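Local coordinates for periplasmic branched-chain amino acid-binding protein (Burkholderia mallei, PDB 3I09), which probably binds branched-chain amino acids or related small carboxylates in the periplasm and delivers them to an ABC transporter for import, at residues A[105-109]-A[110-114]; A[123-126]-A[127-131]; A[150-153]-A[154-158]; A[158-161]-A[162-166]. All blocks are in the same frame, centred on the assembly; numbering follows the deposited sequence.

Contact 1. Residues A[105-109]-A[110-114]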
loop_
_atom_site.group_PDB
_atom_site.type_symbol
_atom_site.label_atom_id
_atom_site.label_comp_id
_atom_site.label_asym_id
_atom_site.label_seq_id
_atom_site.Cartn_x
_atom_site.Cartn_y
_atom_site.Cartn_z
ATOM N N ALA A 105 -5.071 2.804 -4.370
ATOM C CA ALA A 105 -6.188 3.661 -4.761
ATOM C C ALA A 105 -7.393 3.493 -3.836
ATOM O O ALA A 105 -7.923 2.373 -3.676
ATOM C CB ALA A 105 -6.616 3.407 -6.212
ATOM N N ASP A 106 -7.869 4.610 -3.274
ATOM C CA ASP A 106 -9.055 4.565 -2.398
ATOM C C ASP A 106 -10.357 4.207 -3.133
ATOM O O ASP A 106 -11.376 3.948 -2.496
ATOM C CB ASP A 106 -9.201 5.844 -1.551
ATOM C CG ASP A 106 -9.643 7.069 -2.338
ATOM O OD1 ASP A 106 -9.482 7.124 -3.571
ATOM O OD2 ASP A 106 -10.111 8.036 -1.676
ATOM N N THR A 107 -10.295 4.175 -4.470
ATOM C CA THR A 107 -11.373 3.700 -5.316
ATOM C C THR A 107 -11.903 2.319 -4.861
ATOM O O THR A 107 -13.090 1.986 -4.984
ATOM C CB THR A 107 -10.845 3.574 -6.792
ATOM O OG1 THR A 107 -10.051 4.721 -7.107
ATOM C CG2 THR A 107 -11.967 3.490 -7.714
ATOM N N LEU A 108 -10.986 1.495 -4.371
ATOM C CA LEU A 108 -11.287 0.150 -3.941
ATOM C C LEU A 108 -12.332 0.057 -2.825
ATOM O O LEU A 108 -12.955 -0.974 -2.693
ATOM C CB LEU A 108 -9.997 -0.555 -3.482
ATOM C CG LEU A 108 -9.116 -1.028 -4.621
ATOM C CD1 LEU A 108 -7.683 -1.254 -4.048
ATOM C CD2 LEU A 108 -9.681 -2.348 -5.344
ATOM N N THR A 109 -12.490 1.130 -2.035
ATOM C CA THR A 109 -13.471 1.156 -0.952
ATOM C C THR A 109 -14.457 2.311 -1.113
ATOM O O THR A 109 -15.125 2.709 -0.185
ATOM C CB THR A 109 -12.764 1.243 0.409
ATOM O OG1 THR A 109 -11.959 2.419 0.446
ATOM C CG2 THR A 109 -11.870 -0.035 0.636
ATOM N N ASN A 110 -14.543 2.825 -2.334
ATOM C CA ASN A 110 -15.338 3.988 -2.638
ATOM C C ASN A 110 -16.136 3.709 -3.905
ATOM O O ASN A 110 -17.040 2.872 -3.843
ATOM C CB ASN A 110 -14.449 5.230 -2.685
ATOM C CG ASN A 110 -14.209 5.789 -1.309
ATOM O OD1 ASN A 110 -15.139 6.374 -0.689
ATOM N ND2 ASN A 110 -12.998 5.586 -0.787
ATOM N N GLU A 111 -15.783 4.323 -5.032
ATOM C CA GLU A 111 -16.556 4.131 -6.268
ATOM C C GLU A 111 -16.662 2.664 -6.692
ATOM O O GLU A 111 -17.637 2.289 -7.345
ATOM C CB GLU A 111 -15.981 4.959 -7.417
ATOM C CG GLU A 111 -16.139 6.470 -7.265
ATOM C CD GLU A 111 -15.070 7.133 -6.418
ATOM O OE1 GLU A 111 -14.146 6.430 -5.912
ATOM O OE2 GLU A 111 -15.143 8.383 -6.294
ATOM N N GLN A 112 -15.645 1.858 -6.375
ATOM C CA GLN A 112 -15.622 0.454 -6.759
ATOM C C GLN A 112 -15.631 -0.489 -5.564
ATOM O O GLN A 112 -15.121 -1.613 -5.642
ATOM C CB GLN A 112 -14.446 0.193 -7.706
ATOM C CG GLN A 112 -14.627 1.007 -9.002
ATOM C CD GLN A 112 -13.523 0.834 -10.043
ATOM O OE1 GLN A 112 -13.028 1.827 -10.622
ATOM N NE2 GLN A 112 -13.162 -0.395 -10.324
ATOM N N CYS A 113 -16.294 -0.068 -4.476
ATOM C CA CYS A 113 -16.389 -0.909 -3.302
ATOM C C CYS A 113 -17.257 -2.130 -3.609
ATOM O O CYS A 113 -18.133 -2.099 -4.496
ATOM C CB CYS A 113 -16.922 -0.123 -2.110
ATOM S SG CYS A 113 -18.680 0.269 -2.247
ATOM N N THR A 114 -16.947 -3.232 -2.952
ATOM C CA THR A 114 -17.696 -4.475 -3.142
ATOM C C THR A 114 -17.866 -5.126 -1.773
ATOM O O THR A 114 -17.134 -4.808 -0.849
ATOM C CB THR A 114 -17.017 -5.477 -4.130
ATOM O OG1 THR A 114 -16.283 -6.469 -3.432
ATOM C CG2 THR A 114 -16.064 -4.777 -5.164
HETATM O O HOH W 1 -11.799 6.768 -7.444
HETATM O O HOH W 2 -14.697 -2.583 -0.901
#

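Contact 2. Residues A[123-126]-A[127-131]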
loop_
_atom_site.group_PDB
_atom_site.type_symbol
_atom_site.label_atom_id
_atom_site.label_comp_id
_atom_site.label_asym_id
_atom_site.label_seq_id
_atom_site.Cartn_x
_atom_site.Cartn_y
_atom_site.Cartn_z
ATOM N N ASP A 123 -4.249 3.366 2.075
ATOM C CA ASP A 123 -4.822 3.848 0.811
ATOM C C ASP A 123 -4.437 5.284 0.572
ATOM O O ASP A 123 -3.779 5.933 1.400
ATOM C CB ASP A 123 -6.354 3.619 0.679
ATOM C CG ASP A 123 -7.197 4.439 1.643
ATOM O OD1 ASP A 123 -6.808 5.561 2.001
ATOM O OD2 ASP A 123 -8.283 3.915 2.023
ATOM N N THR A 124 -4.811 5.782 -0.588
ATOM C CA THR A 124 -4.430 7.148 -0.973
ATOM C C THR A 124 -5.084 8.249 -0.156
ATOM O O THR A 124 -4.521 9.343 -0.038
ATOM C CB THR A 124 -4.724 7.377 -2.458
ATOM O OG1 THR A 124 -6.082 7.032 -2.736
ATOM C CG2 THR A 124 -3.805 6.516 -3.298
HETATM N N MSE A 125 -6.252 7.997 0.431
HETATM C CA MSE A 125 -6.835 8.976 1.363
HETATM C C MSE A 125 -5.957 9.115 2.629
HETATM O O MSE A 125 -5.695 10.214 3.068
HETATM C CB MSE A 125 -8.270 8.569 1.712
HETATM C CG MSE A 125 -8.927 9.419 2.706
HETATM SE SE MSE A 125 -9.231 11.204 1.901
HETATM C CE MSE A 125 -10.774 10.731 0.851
ATOM N N ALA A 126 -5.506 8.005 3.216
ATOM C CA ALA A 126 -4.633 8.065 4.380
ATOM C C ALA A 126 -3.314 8.752 4.056
ATOM O O ALA A 126 -2.829 9.526 4.884
ATOM C CB ALA A 126 -4.358 6.663 4.964
ATOM N N LEU A 127 -2.738 8.480 2.877
ATOM C CA LEU A 127 -1.505 9.175 2.441
ATOM C C LEU A 127 -1.682 10.678 2.396
ATOM O O LEU A 127 -0.863 11.440 2.932
ATOM C CB LEU A 127 -0.983 8.647 1.097
ATOM C CG LEU A 127 -0.614 7.157 1.040
ATOM C CD1 LEU A 127 -0.238 6.718 -0.367
ATOM C CD2 LEU A 127 0.500 6.786 2.083
ATOM N N ALA A 128 -2.776 11.094 1.758
ATOM C CA ALA A 128 -3.108 12.499 1.603
ATOM C C ALA A 128 -3.344 13.185 2.942
ATOM O O ALA A 128 -2.814 14.266 3.207
ATOM C CB ALA A 128 -4.349 12.619 0.723
ATOM N N LYS A 129 -4.166 12.567 3.774
ATOM C CA LYS A 129 -4.475 13.104 5.076
ATOM C C LYS A 129 -3.254 13.152 5.983
ATOM O O LYS A 129 -3.135 14.067 6.788
ATOM C CB LYS A 129 -5.607 12.313 5.728
ATOM C CG LYS A 129 -6.980 12.590 5.035
ATOM C CD LYS A 129 -8.099 11.645 5.539
ATOM C CE LYS A 129 -8.688 12.053 6.918
ATOM N NZ LYS A 129 -9.959 11.246 7.268
ATOM N N GLY A 130 -2.335 12.210 5.852
ATOM C CA GLY A 130 -1.130 12.267 6.645
ATOM C C GLY A 130 -0.136 13.321 6.183
ATOM O O GLY A 130 0.050 14.398 6.806
ATOM N N THR A 131 0.490 13.007 5.073
ATOM C CA THR A 131 1.586 13.787 4.511
ATOM C C THR A 131 1.114 15.120 3.948
ATOM O O THR A 131 1.732 16.166 4.200
ATOM C CB THR A 131 2.285 12.971 3.431
ATOM O OG1 THR A 131 2.775 11.761 4.049
ATOM C CG2 THR A 131 3.455 13.750 2.823
#

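Contact 3. Residues A[150-153]-A[154-158]. With AAE (acetoacetic acid), chain C.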
loop_
_atom_site.group_PDB
_atom_site.type_symbol
_atom_site.label_atom_id
_atom_site.label_comp_id
_atom_site.label_asym_id
_atom_site.label_seq_id
_atom_site.Cartn_x
_atom_site.Cartn_y
_atom_site.Cartn_z
ATOM N N TYR A 150 -1.813 6.624 -14.304
ATOM C CA TYR A 150 -2.693 5.463 -14.171
ATOM C C TYR A 150 -3.484 5.632 -12.880
ATOM O O TYR A 150 -3.362 6.656 -12.223
ATOM C CB TYR A 150 -1.929 4.122 -14.207
ATOM C CG TYR A 150 -1.146 3.767 -12.977
ATOM C CD1 TYR A 150 -0.071 4.543 -12.562
ATOM C CD2 TYR A 150 -1.422 2.593 -12.271
ATOM C CE1 TYR A 150 0.686 4.185 -11.419
ATOM C CE2 TYR A 150 -0.689 2.238 -11.156
ATOM C CZ TYR A 150 0.376 3.014 -10.746
ATOM O OH TYR A 150 1.103 2.629 -9.627
ATOM N N ALA A 151 -4.323 4.654 -12.553
ATOM C CA ALA A 151 -5.304 4.788 -11.473
ATOM C C ALA A 151 -4.712 5.245 -10.154
ATOM O O ALA A 151 -5.323 6.038 -9.447
ATOM C CB ALA A 151 -6.046 3.465 -11.248
ATOM N N PHE A 152 -3.531 4.740 -9.806
ATOM C CA PHE A 152 -2.914 5.135 -8.548
ATOM C C PHE A 152 -2.546 6.612 -8.492
ATOM O O PHE A 152 -2.889 7.294 -7.535
ATOM C CB PHE A 152 -1.657 4.297 -8.250
ATOM C CG PHE A 152 -0.878 4.798 -7.092
ATOM C CD1 PHE A 152 -1.372 4.655 -5.796
ATOM C CD2 PHE A 152 0.337 5.455 -7.285
ATOM C CE1 PHE A 152 -0.658 5.124 -4.715
ATOM C CE2 PHE A 152 1.046 5.959 -6.207
ATOM C CZ PHE A 152 0.557 5.781 -4.907
ATOM N N GLY A 153 -1.806 7.092 -9.495
ATOM C CA GLY A 153 -1.407 8.492 -9.524
ATOM C C GLY A 153 -2.597 9.414 -9.482
ATOM O O GLY A 153 -2.620 10.391 -8.716
ATOM N N LYS A 154 -3.599 9.110 -10.307
ATOM C CA LYS A 154 -4.788 9.942 -10.417
ATOM C C LYS A 154 -5.544 10.030 -9.085
ATOM O O LYS A 154 -5.952 11.118 -8.664
ATOM C CB LYS A 154 -5.703 9.424 -11.536
ATOM C CG LYS A 154 -5.055 9.512 -12.915
ATOM C CD LYS A 154 -5.987 9.049 -14.044
ATOM C CE LYS A 154 -5.194 8.583 -15.264
ATOM N NZ LYS A 154 -6.074 7.991 -16.319
ATOM N N ALA A 155 -5.710 8.898 -8.423
ATOM C CA ALA A 155 -6.391 8.863 -7.131
ATOM C C ALA A 155 -5.605 9.648 -6.087
ATOM O O ALA A 155 -6.195 10.428 -5.333
ATOM C CB ALA A 155 -6.609 7.446 -6.654
ATOM N N LEU A 156 -4.283 9.510 -6.101
ATOM C CA LEU A 156 -3.470 10.102 -5.041
ATOM C C LEU A 156 -3.406 11.590 -5.252
ATOM O O LEU A 156 -3.496 12.334 -4.297
ATOM C CB LEU A 156 -2.065 9.499 -4.991
ATOM C CG LEU A 156 -1.062 10.040 -3.959
ATOM C CD1 LEU A 156 -1.606 9.975 -2.497
ATOM C CD2 LEU A 156 0.206 9.212 -4.072
ATOM N N GLU A 157 -3.269 12.020 -6.503
ATOM C CA GLU A 157 -3.283 13.445 -6.817
ATOM C C GLU A 157 -4.621 14.054 -6.389
ATOM O O GLU A 157 -4.664 15.139 -5.810
ATOM C CB GLU A 157 -3.022 13.695 -8.317
ATOM C CG GLU A 157 -3.121 15.185 -8.721
ATOM C CD GLU A 157 -3.016 15.440 -10.228
ATOM O OE1 GLU A 157 -2.178 14.818 -10.918
ATOM O OE2 GLU A 157 -3.759 16.306 -10.725
ATOM N N LYS A 158 -5.720 13.373 -6.677
ATOM C CA LYS A 158 -7.022 13.934 -6.294
ATOM C C LYS A 158 -7.204 14.043 -4.769
ATOM O O LYS A 158 -7.610 15.096 -4.276
ATOM C CB LYS A 158 -8.186 13.153 -6.922
ATOM C CG LYS A 158 -9.583 13.504 -6.421
ATOM C CD LYS A 158 -10.020 14.869 -6.831
ATOM C CE LYS A 158 -11.567 14.977 -6.896
ATOM N NZ LYS A 158 -12.227 14.628 -5.592
HETATM O O1 AAE C . -1.406 1.439 -5.932
HETATM C C2 AAE C . -0.345 1.513 -6.578
HETATM O O3 AAE C . -0.308 1.399 -7.823
HETATM C C4 AAE C . 0.938 1.815 -5.822
HETATM C C5 AAE C . 1.648 0.552 -5.421
HETATM O O8 AAE C . 1.087 -0.567 -5.499
HETATM C C9 AAE C . 2.988 0.750 -4.776
#

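Contact 4. Residues A[158-161]-A[162-166]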
loop_
_atom_site.group_PDB
_atom_site.type_symbol
_atom_site.label_atom_id
_atom_site.label_comp_id
_atom_site.label_asym_id
_atom_site.label_seq_id
_atom_site.Cartn_x
_atom_site.Cartn_y
_atom_site.Cartn_z
ATOM N N LYS A 158 -5.720 13.373 -6.677
ATOM C CA LYS A 158 -7.022 13.934 -6.294
ATOM C C LYS A 158 -7.204 14.043 -4.769
ATOM O O LYS A 158 -7.610 15.096 -4.276
ATOM C CB LYS A 158 -8.186 13.153 -6.922
ATOM C CG LYS A 158 -9.583 13.504 -6.421
ATOM C CD LYS A 158 -10.020 14.869 -6.831
ATOM C CE LYS A 158 -11.567 14.977 -6.896
ATOM N NZ LYS A 158 -12.227 14.628 -5.592
ATOM N N ASN A 159 -6.876 12.971 -4.035
ATOM C CA ASN A 159 -7.001 12.988 -2.568
ATOM C C ASN A 159 -6.108 14.096 -2.012
ATOM O O ASN A 159 -6.496 14.854 -1.145
ATOM C CB ASN A 159 -6.543 11.660 -1.948
ATOM C CG ASN A 159 -7.515 10.494 -2.147
ATOM O OD1 ASN A 159 -7.080 9.408 -2.488
ATOM N ND2 ASN A 159 -8.809 10.701 -1.912
ATOM N N THR A 160 -4.886 14.183 -2.508
ATOM C CA THR A 160 -3.913 15.137 -1.946
ATOM C C THR A 160 -4.298 16.582 -2.296
ATOM O O THR A 160 -4.240 17.473 -1.430
ATOM C CB THR A 160 -2.482 14.804 -2.362
ATOM O OG1 THR A 160 -2.181 13.426 -2.044
ATOM C CG2 THR A 160 -1.453 15.741 -1.663
ATOM N N ALA A 161 -4.691 16.829 -3.548
ATOM C CA ALA A 161 -5.173 18.153 -3.946
ATOM C C ALA A 161 -6.340 18.611 -3.073
ATOM O O ALA A 161 -6.409 19.795 -2.653
ATOM C CB ALA A 161 -5.565 18.206 -5.443
ATOM N N ASP A 162 -7.263 17.701 -2.816
ATOM C CA ASP A 162 -8.418 18.008 -1.950
ATOM C C ASP A 162 -7.977 18.389 -0.535
ATOM O O ASP A 162 -8.484 19.375 0.024
ATOM C CB ASP A 162 -9.400 16.852 -1.882
ATOM C CG ASP A 162 -10.197 16.658 -3.180
ATOM O OD1 ASP A 162 -10.232 17.566 -4.058
ATOM O OD2 ASP A 162 -10.784 15.569 -3.325
ATOM N N VAL A 163 -7.018 17.652 0.038
ATOM C CA VAL A 163 -6.477 17.996 1.374
ATOM C C VAL A 163 -5.771 19.344 1.391
ATOM O O VAL A 163 -6.022 20.179 2.287
ATOM C CB VAL A 163 -5.560 16.881 1.910
ATOM C CG1 VAL A 163 -4.805 17.316 3.181
ATOM C CG2 VAL A 163 -6.368 15.657 2.169
ATOM N N VAL A 164 -4.914 19.578 0.390
ATOM C CA VAL A 164 -4.226 20.851 0.257
ATOM C C VAL A 164 -5.220 22.021 0.245
ATOM O O VAL A 164 -5.085 22.993 1.018
ATOM C CB VAL A 164 -3.293 20.884 -0.994
ATOM C CG1 VAL A 164 -2.777 22.337 -1.268
ATOM C CG2 VAL A 164 -2.107 19.925 -0.781
ATOM N N LYS A 165 -6.230 21.925 -0.606
ATOM C CA LYS A 165 -7.234 22.985 -0.702
ATOM C C LYS A 165 -8.053 23.143 0.585
ATOM O O LYS A 165 -8.297 24.263 1.031
ATOM C CB LYS A 165 -8.127 22.767 -1.916
ATOM C CG LYS A 165 -7.407 22.901 -3.259
ATOM C CD LYS A 165 -8.269 22.338 -4.405
ATOM C CE LYS A 165 -7.487 22.160 -5.700
ATOM N NZ LYS A 165 -8.268 21.378 -6.743
ATOM N N ALA A 166 -8.468 22.035 1.186
ATOM C CA ALA A 166 -9.188 22.061 2.459
ATOM C C ALA A 166 -8.410 22.763 3.575
ATOM O O ALA A 166 -9.022 23.315 4.480
ATOM C CB ALA A 166 -9.520 20.666 2.905
HETATM O O HOH W 3 -10.433 13.371 -1.875
#

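Contact 1. Residues A[105-109]-A[110-114]
The backbone oxygen of Asp-106 is gripped by two N-H groups that come from opposite faces of its carbonyl plane. Thr-109 N, at 3.1 Å from Asp-106 O, closes the 3-10 turn, while Asn-110 ND2 reaches the same Asp-106 O at 2.9 Å with a fairly straight N-H (164°). Asn-110 turns its CG alongside its own backbone N (chi1 -83°), which brings the amide back over the turn, with the acceptor close to the amide plane; its OD1 meets Arg-370 N. Thr-107 O is shared too, by Gln-112 N at 2.9 Å and by Asn-110 N at 3.1 Å, the latter well above the carbonyl plane. Thr-107 and Gln-112 run side by side, CG2 of the threonine touching OE1 of the glutamine at 3.5 Å. On the more open side, water 1 links Thr-107 OG1 to Glu-111 OE1. The carboxylates of Asp-106 and Glu-111 both form salt bridges to Arg-370, which should ease the closeness of their charges. This folded loop joins strand 97-100 to strand 117-119: Leu-108 packs on Leu-85 of helix 81-94 and on His-119, and Cys-113 ties it to Cys-371 by a disulfide.

Contact 2. Residues A[123-126]-A[127-131]
Ala-128 and Thr-124 meet on the tightly packed flank of this first helical turn: the methyl of Ala-128 lies 3.4 Å from Thr-124 O, and both residues face helix 151-166, where Ala-128 touches Asn-159 and Thr-160. Leu-127 is buried as well, its CG coming within 3.4 Å of Asp-123 O and its side chain reaching Leu-230. Selenomethionine Met-125 and Lys-129 form the looser, partly solvent-exposed flank. Met-125 CG stands opposite the backbone N (chi1 176°), then the chain bends twice, and the two side chains cross at a slant with Met-125 CG 3.7 Å from Lys-129 CD and SE 3.8 Å from the same CD. The lysine meets Met-125 with its aliphatic stem, and NZ goes on to Phe-363 O. The backbone bonds follow the usual i to i+4 ladder, Lys-129 N to Met-125 O being almost linear (169°). Near Gly-130 the helix widens into a pi-type turn, although Gly-130 N still reaches Ala-126 O at 2.9 Å. At the start, Asp-123 OD1 accepts from Ala-126 N at 3.0 Å, met nearly along the C-O bond. A carboxylate in that place would be favoured by the helix's positive end, and this is the classic aspartate N-cap, opening helix 124-137.

Contact 3. Residues A[150-153]-A[154-158]
Helix 151-166, the helix of the beta-alpha-beta unit between strands 142-148 and 170-177, begins at the wall of the ligand pocket, where Phe-152 packs against Leu-156 one turn on. The two side chains run side by side in the same direction, and Leu-156 CD2 touches Phe-152 CZ at 3.5 Å, approaching the ring obliquely. Both have CG opposite the backbone N (Phe-152 chi1 171°), a setting that carries the phenyl ring forward to the bound acetoacetic acid. Atom C4 of that ligand sits over the centre of one face of the Phe-152 ring, 3.6 Å above its plane, and the carboxylate is close by: ligand O1 is 3.2 Å from Phe-152 CD1.

Tyr-150 holds the N-cap position. Its carbonyl oxygen receives Lys-154 N at 3.1 Å in an almost linear bond (174°), the first of a run of i to i+4 bonds that includes Glu-157 N to Gly-153 O at 2.8 Å. The methyl CB of Ala-155 lies 3.4 Å from Ala-151 O. Behind the pocket, Leu-156 packs on Thr-124 and Leu-127 of helix 124-137.

Asn-80 N and Ser-81 OG, at the start of helix 81-94, and Gly-104 N, from the loop after strand 97-100, also bond to the ligand; the helix end at Asn-80 and Ser-81 would probably favour a negative charge. Tyr-150 completes the grip, presenting the edge of its ring, and its OH donates to ligand O3 at 2.6 Å.

Contact 4. Residues A[158-161]-A[162-166]
One face of the Asp-162 carboxylate lies against the backbone oxygen of Lys-158, with Lys-158 O directly over Asp-162 CG at 3.2 Å. At the rim of the group, Lys-158 NZ forms a salt bridge with Asp-162 OD2 at 2.8 Å, using its syn lone pair. The lysine gets there because its chain leaves with CG opposite the backbone N (chi1 171°) and then bends at chi2 and again at chi4, bringing NZ forward to the carboxylate one turn on. OD2 is gripped a second time by water 3, which donates to it at 2.7 Å and accepts from Asn-159 ND2, linking carboxylate and amide. With two donors on one oxygen, the aspartate is probably stabilised as the anion.

The Asn-159 amide faces the protein: its OD1 accepts from Thr-124 OG1 and its ND2 donates to Asp-106 OD2, joining helix 151-166 to helix 124-137 and to the loop before strand 117-119. The flank turned to the sheet is mostly aliphatic, and Thr-160 OG1 bonds Leu-156 O one turn back. Thr-160 CG2 and Val-164 CG2 stand 4.3 Å apart, and both residues rest on Trp-143 of strand 142-148. Lys-165 lays its stem along the helix, its CG 3.3 Å from Ala-161 O, while Val-164 N bonds Thr-160 O nearly straight (173°). A surface i to i+4 lysine-aspartate pair on one flank and small or branched residues against the sheet on another mark an amphipathic helix of a beta-alpha-beta crossover, as expected in a type I periplasmic binding protein.

Along the chain the four contacts follow one another: contact 1 in the loop between strands 97-100 and 117-119, contact 2 at the start of helix 124-137, then contacts 3 and 4 on successive turns of helix 151-166, sharing Lys-158. Their centres lie 10 to 18 Å apart, contacts 2 and 4 being nearest. Contact 1 belongs to the side of the six-stranded mixed sheet; contacts 3 and 4 flank the four-stranded parallel sheet; contact 2 packs against both, and contact 1 also touches helix 151-166 directly. Asp-106 N meets Thr-124 OG1, and Thr-124 CG2 touches Phe-152, so the loop beside the mixed sheet is tied to the helix whose start bears the pocket residues Tyr-150 and Phe-152.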